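Local structure of hypothetical protein EF3068 (2B6C) at residues B[58-63]-B[73-78]; B[136-141]-B[172-177]. The protein is of uncharacterised function but is predicted to be a DNA alkylation repair enzyme of the AlkD-like, all-helical family. All coordinates share one frame; numbering follows the deposited sequence.

Interaction 1 (B[58-63]-B[73-78])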
# COMPACT_ATOMS: atom_id res chain seq x y z
N GLN B 58 5.13 -2.03 20.08
CA GLN B 58 6.20 -2.52 20.92
C GLN B 58 7.49 -2.76 20.17
O GLN B 58 8.57 -2.58 20.71
CB GLN B 58 5.77 -3.80 21.64
CG GLN B 58 4.85 -3.55 22.84
CD GLN B 58 4.23 -4.85 23.34
OE1 GLN B 58 4.16 -5.86 22.61
NE2 GLN B 58 3.75 -4.84 24.57
N GLU B 59 7.37 -3.23 18.94
CA GLU B 59 8.54 -3.50 18.10
C GLU B 59 9.16 -2.18 17.64
O GLU B 59 10.37 -2.01 17.64
CB GLU B 59 8.15 -4.36 16.89
CG GLU B 59 7.77 -5.79 17.25
CD GLU B 59 8.97 -6.75 17.26
OE1 GLU B 59 10.07 -6.37 16.80
OE2 GLU B 59 8.80 -7.90 17.69
N ILE B 60 8.31 -1.22 17.27
CA ILE B 60 8.82 0.09 16.88
C ILE B 60 9.61 0.67 18.06
O ILE B 60 10.73 1.15 17.89
CB ILE B 60 7.70 1.05 16.43
CG1 ILE B 60 7.16 0.60 15.08
CG2 ILE B 60 8.21 2.50 16.36
CD1 ILE B 60 5.90 1.30 14.64
N GLU B 61 9.02 0.61 19.25
CA GLU B 61 9.67 1.10 20.43
C GLU B 61 10.99 0.34 20.72
O GLU B 61 12.00 0.98 20.98
CB GLU B 61 8.70 1.10 21.62
CG GLU B 61 9.35 1.34 22.99
CD GLU B 61 9.87 2.78 23.21
OE1 GLU B 61 9.56 3.73 22.42
OE2 GLU B 61 10.60 2.98 24.20
N ALA B 62 10.97 -0.99 20.71
CA ALA B 62 12.23 -1.75 20.92
C ALA B 62 13.35 -1.43 19.92
O ALA B 62 14.49 -1.23 20.35
CB ALA B 62 11.97 -3.26 21.00
N TYR B 63 13.05 -1.34 18.62
CA TYR B 63 14.09 -0.94 17.64
C TYR B 63 14.60 0.50 17.87
O TYR B 63 15.79 0.78 17.71
CB TYR B 63 13.60 -1.10 16.20
CG TYR B 63 13.63 -2.55 15.73
CD1 TYR B 63 14.82 -3.16 15.35
CD2 TYR B 63 12.46 -3.31 15.67
CE1 TYR B 63 14.86 -4.49 14.96
CE2 TYR B 63 12.48 -4.62 15.29
CZ TYR B 63 13.68 -5.22 14.93
OH TYR B 63 13.70 -6.53 14.53
N TYR B 73 16.33 3.83 12.18
CA TYR B 73 15.87 3.89 10.78
C TYR B 73 14.93 2.74 10.51
O TYR B 73 13.94 2.91 9.79
CB TYR B 73 17.03 3.82 9.77
CG TYR B 73 18.09 4.89 9.88
CD1 TYR B 73 17.81 6.15 10.43
CD2 TYR B 73 19.39 4.66 9.35
CE1 TYR B 73 18.79 7.13 10.51
CE2 TYR B 73 20.39 5.63 9.42
CZ TYR B 73 20.07 6.88 9.99
OH TYR B 73 21.04 7.86 10.03
N VAL B 74 15.25 1.56 11.07
CA VAL B 74 14.37 0.40 11.06
C VAL B 74 13.04 0.70 11.74
O VAL B 74 11.99 0.46 11.15
CB VAL B 74 15.01 -0.90 11.64
CG1 VAL B 74 13.94 -2.02 11.76
CG2 VAL B 74 16.16 -1.34 10.76
N ALA B 75 13.07 1.26 12.95
CA ALA B 75 11.84 1.69 13.63
C ALA B 75 10.92 2.59 12.77
O ALA B 75 9.71 2.37 12.69
CB ALA B 75 12.15 2.37 14.97
N ILE B 76 11.50 3.61 12.15
CA ILE B 76 10.71 4.57 11.36
C ILE B 76 10.17 3.90 10.08
O ILE B 76 9.04 4.19 9.65
CB ILE B 76 11.50 5.88 11.05
CG1 ILE B 76 11.97 6.50 12.37
CG2 ILE B 76 10.58 6.86 10.28
CD1 ILE B 76 12.99 7.68 12.30
N ASP B 77 10.96 2.98 9.50
CA ASP B 77 10.48 2.18 8.35
C ASP B 77 9.29 1.31 8.76
O ASP B 77 8.37 1.14 7.98
CB ASP B 77 11.60 1.29 7.76
CG ASP B 77 12.51 2.04 6.80
OD1 ASP B 77 12.18 3.18 6.37
OD2 ASP B 77 13.58 1.47 6.47
N LEU B 78 9.30 0.77 9.97
CA LEU B 78 8.15 -0.01 10.45
C LEU B 78 6.87 0.83 10.50
O LEU B 78 5.78 0.36 10.12
CB LEU B 78 8.41 -0.63 11.83
CG LEU B 78 9.38 -1.81 11.82
CD1 LEU B 78 9.85 -2.12 13.25
CD2 LEU B 78 8.71 -3.05 11.23
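Ile60 and Tyr63 on helix 53-65 pack against Val74, Ala75 and Leu78 on helix 69-81. The two helices form an antiparallel alpha-alpha hairpin. Their segment axes come within 8.2 Å at 160°, and no hydrogen bond crosses between the segments.

Glu59 contributes little beyond its carbonyl oxygen, which borders the CD1 methyl of Leu78. Ile60 comes next and sits at the closest approach of the backbones, with its CA 4.7 Å from the CA of Ala75. Such closeness suits the small alanine side chain, whose CB lies 3.5 Å from Ile60 O. The side chain of Ile60 runs past Leu78 in the opposite direction. Its CG1 branch, beside the backbone N, meets Leu78 CB at 3.7 Å. The CG2 branch only lies alongside Ala75, 4.2 Å from its CB.

One turn later, Tyr63 directs its CB at Ala75 CB. With CG anti to the carbonyl carbon (chi1 -78°), the ring turns toward helix 69-81 and receives Val74 CG1 over one face, while Leu78 CD1 approaches obliquely from the same side. Tyr63 OH is hydrogen-bonded to Leu7 N, beyond the hairpin, and Leu44 of helix 34-48 also touches the side chain. The Leu78 and Tyr63 side chains cross at about a right angle, with Leu78 CD1 3.8 Å from Tyr63 CD2. Val74 makes a CH-pi contact, with CG1 4.0 Å from the Tyr63 ring centroid and 17° off the ring normal.

Interaction 2 (B[136-141]-B[172-177]). With SO4 (sulfate ion), chain I.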
# COMPACT_ATOMS: atom_id res chain seq x y z
N GLU B 136 8.21 23.93 21.47
CA GLU B 136 9.47 24.39 22.04
C GLU B 136 10.71 23.78 21.36
O GLU B 136 11.72 24.44 21.22
CB GLU B 136 9.57 24.07 23.54
CG GLU B 136 8.39 24.50 24.34
CD GLU B 136 8.79 24.99 25.73
OE1 GLU B 136 9.15 26.21 25.85
OE2 GLU B 136 8.74 24.18 26.70
N ASN B 137 10.64 22.51 20.98
CA ASN B 137 11.80 21.84 20.40
C ASN B 137 11.85 22.14 18.89
O ASN B 137 10.87 21.90 18.19
CB ASN B 137 11.73 20.34 20.73
CG ASN B 137 12.94 19.56 20.26
OD1 ASN B 137 13.38 19.69 19.13
ND2 ASN B 137 13.45 18.72 21.12
N PHE B 138 12.95 22.72 18.41
CA PHE B 138 13.01 23.17 17.02
C PHE B 138 12.89 22.01 16.04
O PHE B 138 12.43 22.21 14.90
CB PHE B 138 14.25 24.06 16.68
CG PHE B 138 15.56 23.30 16.58
CD1 PHE B 138 15.85 22.53 15.46
CD2 PHE B 138 16.49 23.36 17.61
CE1 PHE B 138 17.06 21.83 15.36
CE2 PHE B 138 17.70 22.66 17.53
CZ PHE B 138 17.98 21.89 16.37
N TRP B 139 13.29 20.80 16.47
CA TRP B 139 13.10 19.61 15.62
C TRP B 139 11.63 19.36 15.32
O TRP B 139 11.28 19.05 14.17
CB TRP B 139 13.72 18.35 16.24
CG TRP B 139 15.19 18.39 16.30
CD1 TRP B 139 15.98 18.36 17.45
CD2 TRP B 139 16.10 18.47 15.20
NE1 TRP B 139 17.29 18.43 17.12
CE2 TRP B 139 17.41 18.49 15.75
CE3 TRP B 139 15.94 18.51 13.80
CZ2 TRP B 139 18.57 18.57 14.93
CZ3 TRP B 139 17.11 18.60 13.00
CH2 TRP B 139 18.39 18.62 13.57
N ASN B 140 10.75 19.53 16.33
CA ASN B 140 9.31 19.46 16.07
C ASN B 140 8.83 20.52 15.07
O ASN B 140 7.98 20.24 14.23
CB ASN B 140 8.47 19.55 17.35
CG ASN B 140 8.47 18.26 18.15
OD1 ASN B 140 8.45 17.16 17.59
ND2 ASN B 140 8.50 18.39 19.48
N ARG B 141 9.33 21.75 15.18
CA ARG B 141 8.95 22.84 14.25
C ARG B 141 9.50 22.63 12.85
O ARG B 141 8.87 23.04 11.87
CB ARG B 141 9.40 24.18 14.80
CG ARG B 141 8.80 24.43 16.19
CD ARG B 141 8.77 25.94 16.48
NE ARG B 141 10.05 26.61 16.26
CZ ARG B 141 11.08 26.58 17.11
NH1 ARG B 141 11.03 25.87 18.25
NH2 ARG B 141 12.18 27.25 16.80
N GLU B 172 18.69 29.24 14.13
CA GLU B 172 19.00 27.84 13.90
C GLU B 172 19.07 27.42 12.40
O GLU B 172 18.06 27.51 11.68
CB GLU B 172 18.01 26.94 14.66
CG GLU B 172 18.21 25.46 14.40
CD GLU B 172 19.64 25.01 14.70
OE1 GLU B 172 20.11 25.20 15.84
OE2 GLU B 172 20.28 24.47 13.80
N PHE B 173 20.25 26.96 11.98
CA PHE B 173 20.47 26.39 10.65
C PHE B 173 19.39 25.40 10.22
O PHE B 173 18.88 25.48 9.12
CB PHE B 173 21.87 25.74 10.54
CG PHE B 173 22.06 24.89 9.30
CD1 PHE B 173 22.44 25.46 8.08
CD2 PHE B 173 21.80 23.50 9.34
CE1 PHE B 173 22.59 24.67 6.92
CE2 PHE B 173 21.94 22.70 8.19
CZ PHE B 173 22.34 23.29 6.98
N PHE B 174 19.04 24.45 11.08
CA PHE B 174 18.09 23.41 10.68
C PHE B 174 16.67 23.97 10.53
O PHE B 174 15.81 23.34 9.93
CB PHE B 174 18.09 22.25 11.67
CG PHE B 174 19.37 21.44 11.63
CD1 PHE B 174 20.29 21.55 12.67
CD2 PHE B 174 19.64 20.58 10.57
CE1 PHE B 174 21.48 20.79 12.63
CE2 PHE B 174 20.82 19.83 10.54
CZ PHE B 174 21.73 19.94 11.57
N ILE B 175 16.44 25.15 11.10
CA ILE B 175 15.15 25.80 10.91
C ILE B 175 15.16 26.63 9.63
O ILE B 175 14.24 26.52 8.81
CB ILE B 175 14.74 26.60 12.18
CG1 ILE B 175 14.27 25.66 13.29
CG2 ILE B 175 13.71 27.65 11.82
CD1 ILE B 175 12.91 24.96 13.03
N GLN B 176 16.23 27.39 9.39
CA GLN B 176 16.25 28.24 8.20
C GLN B 176 16.28 27.36 6.92
O GLN B 176 15.63 27.68 5.92
CB GLN B 176 17.40 29.25 8.24
CG GLN B 176 17.21 30.36 9.29
CD GLN B 176 15.92 31.09 9.07
OE1 GLN B 176 15.56 31.33 7.93
NE2 GLN B 176 15.19 31.39 10.13
N LYS B 177 17.04 26.27 6.98
CA LYS B 177 17.09 25.26 5.95
C LYS B 177 15.70 24.69 5.67
O LYS B 177 15.34 24.52 4.51
CB LYS B 177 17.97 24.11 6.41
CG LYS B 177 19.06 23.75 5.44
CD LYS B 177 18.48 23.02 4.26
CE LYS B 177 19.55 22.29 3.54
NZ LYS B 177 19.61 22.73 2.10
S SO4 I . 7.23 20.47 22.32
O1 SO4 I . 7.41 19.54 23.43
O2 SO4 I . 6.65 21.75 22.79
O3 SO4 I . 6.24 19.90 21.39
O4 SO4 I . 8.53 20.70 21.66
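Phe138 and Trp139 pack against Glu172, Phe174 and Ile175 in a largely apolar, aromatic contact. It joins the N-terminal ends of helix 138-146 and helix 173-186, neighbours in an all-helical solenoid that is probably HEAT-like, as in AlkD relatives. No hydrogen bond crosses between the segments.

The Phe138 ring lies between Trp139 CD1 on one face and Glu172 on the other. Glu172 CG is 3.8 Å from the ring centroid, nearly on the normal, and the carboxylate plane is only 11° from that of the ring. This acid is also the N-cap of its helix. Bent at chi2, it uses the anti lone pair of OE2 to take an almost straight bond from Phe174 N at 3.0 Å. The cap probably helps hold the carboxylate flat against the ring.

Ile175 CD1 comes to 3.4 Å from Phe138 O, and its CG1 meets Phe138 CB. Trp139 points its CB away, but CH2 of its indole lies over the Phe174 ring, 3.6 Å from Phe174 CG. The two rings are oblique, with planes at 45°.

Asn137 caps helix 138-146 through OD1, which accepts from Trp139 N. A sulfate, probably from the crystallisation liquor, binds Glu136 N, Asn137 N, Asn140 ND2 and Lys95 NZ.

Around the contact, Trp103, just before helix 104-120, stacks edge-to-face with Phe174. Leu145 of helix 138-146 touches Ile175, and helix 205-211 borders Phe173 and Gln176.

Interactions 1 and 2 follow in series along the chain and do not touch. Their centres are 24 Å apart and their nearest atoms about 11 Å. Interaction 1 is the buried interface of a local hairpin, whereas interaction 2 joins two helix starts more distant in sequence and is only partly buried. Helix 104-120 and the residue before it border both regions: Ile76, whose CB points away from helix 53-65, touches Ser106, Ala109 and Trp110, and Phe174 meets Trp103. A beta-mercaptoethanol lies about 4 Å from the Ile60 side chain, and the sulfate sits at residues 136-140. Both probably come from the crystallisation liquor, and neither marks an established active site.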